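PDB 4AT2: 3-ketosteroid-delta4-5alpha-dehydrogenase, which probably catalyses the FAD-dependent introduction of a double bond into ring A of 3-ketosteroids in steroid catabolism, and binds 4-androstene-3,17-dione. Local coordinates for residues M395-A399 with G400-S404. Residues are numbered along the deposited sequence; the frame is centred on the assembly and turned at random.
Sequences MGLPA and GALQS
L402, in the first turn of helix 401-413, meets two side chains of the connection that leads into it from helix 388-394. Its CD2 lies 4.0 Å from the sulfur SD of M395, the two side chains crossing at about a right angle; nearer the backbone of L402, L397 brings CD1 to 3.9 Å from L402 CB. A first torsion of 179° turns L402 CG away from its own amide nitrogen and carries CD2 to the sulfur. M395 rests on F356 and I358 of strand 356-360, and L402 shares I358. Farther out, P398 CD rests 4.1 Å from A401 CB.

The connection leaves the preceding helix through a Schellman motif at G396 and reverses at P398-A401, a type II turn with G400 in its third position at phi 96°. A401 N closes it on P398 O at 3.0 Å, nearly straight at 163°. In the next turn, G400 O is gripped twice by S404, from N at 2.9 Å and from OG at 2.7 Å. The outer side faces the second subunit, whose K411 and H412 both donate to A399 O.

E392 of the preceding helix accepts G400 N on OE1 and both L402 N and Q403 N on OE2. Three amides at the start of the helix would be expected to stabilise the ionised acid, so the two helices are joined by hydrogen bonds as well as by apolar packing.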
loop_
_atom_site.group_PDB
_atom_site.type_symbol
_atom_site.label_atom_id
_atom_site.label_comp_id
_atom_site.label_asym_id
_atom_site.label_seq_id
_atom_site.Cartn_x
_atom_site.Cartn_y
_atom_site.Cartn_z
ATOM N N MET A 395 21.650 24.149 -8.796
ATOM C CA MET A 395 20.513 23.315 -8.434
ATOM C C MET A 395 20.152 23.426 -6.954
ATOM O O MET A 395 19.154 22.845 -6.526
ATOM C CB MET A 395 20.821 21.852 -8.752
ATOM C CG MET A 395 20.930 21.552 -10.235
ATOM S SD MET A 395 21.572 19.895 -10.501
ATOM C CE MET A 395 20.138 18.930 -10.034
ATOM N N GLY A 396 20.981 24.135 -6.190
ATOM C CA GLY A 396 20.765 24.306 -4.748
ATOM C C GLY A 396 21.127 23.084 -3.915
ATOM O O GLY A 396 20.664 22.940 -2.771
ATOM N N LEU A 397 21.944 22.198 -4.478
ATOM C CA LEU A 397 22.418 21.025 -3.733
ATOM C C LEU A 397 23.618 21.399 -2.865
ATOM O O LEU A 397 24.409 22.261 -3.237
ATOM C CB LEU A 397 22.784 19.889 -4.706
ATOM C CG LEU A 397 21.629 19.231 -5.471
ATOM C CD1 LEU A 397 22.124 18.287 -6.575
ATOM C CD2 LEU A 397 20.708 18.479 -4.520
ATOM N N PRO A 398 23.779 20.733 -1.699
ATOM C CA PRO A 398 24.929 21.020 -0.826
ATOM C C PRO A 398 26.263 20.720 -1.507
ATOM O O PRO A 398 26.336 19.790 -2.323
ATOM C CB PRO A 398 24.710 20.076 0.369
ATOM C CG PRO A 398 23.262 19.728 0.331
ATOM C CD PRO A 398 22.889 19.710 -1.126
ATOM N N ALA A 399 27.304 21.475 -1.162
ATOM C CA ALA A 399 28.623 21.293 -1.767
ATOM C C ALA A 399 29.065 19.842 -1.650
ATOM O O ALA A 399 29.086 19.285 -0.549
ATOM C CB ALA A 399 29.651 22.209 -1.118
ATOM N N GLY A 400 29.391 19.244 -2.791
ATOM C CA GLY A 400 29.896 17.882 -2.855
ATOM C C GLY A 400 28.857 16.801 -3.136
ATOM O O GLY A 400 29.216 15.715 -3.576
ATOM N N ALA A 401 27.576 17.072 -2.870
ATOM C CA ALA A 401 26.531 16.035 -3.016
ATOM C C ALA A 401 26.430 15.493 -4.437
ATOM O O ALA A 401 26.395 14.266 -4.648
ATOM C CB ALA A 401 25.170 16.549 -2.545
ATOM N N LEU A 402 26.417 16.394 -5.415
ATOM C CA LEU A 402 26.366 15.973 -6.813
ATOM C C LEU A 402 27.771 15.698 -7.354
ATOM O O LEU A 402 27.972 14.732 -8.113
ATOM C CB LEU A 402 25.644 17.013 -7.689
ATOM C CG LEU A 402 25.548 16.681 -9.190
ATOM C CD1 LEU A 402 24.662 15.466 -9.459
ATOM C CD2 LEU A 402 25.037 17.914 -9.934
ATOM N N GLN A 403 28.737 16.523 -6.964
ATOM C CA GLN A 403 30.109 16.334 -7.441
ATOM C C GLN A 403 30.609 14.931 -7.137
ATOM O O GLN A 403 31.230 14.287 -7.980
ATOM C CB GLN A 403 31.058 17.352 -6.819
ATOM C CG GLN A 403 30.812 18.793 -7.249
ATOM C CD GLN A 403 31.858 19.713 -6.662
ATOM O OE1 GLN A 403 33.035 19.664 -7.046
ATOM N NE2 GLN A 403 31.443 20.547 -5.723
ATOM N N SER A 404 30.355 14.468 -5.917
ATOM C CA SER A 404 30.833 13.147 -5.519
ATOM C C SER A 404 30.117 12.038 -6.280
ATOM O O SER A 404 30.760 11.085 -6.705
ATOM C CB SER A 404 30.718 12.936 -4.007
ATOM O OG SER A 404 29.370 13.002 -3.576
#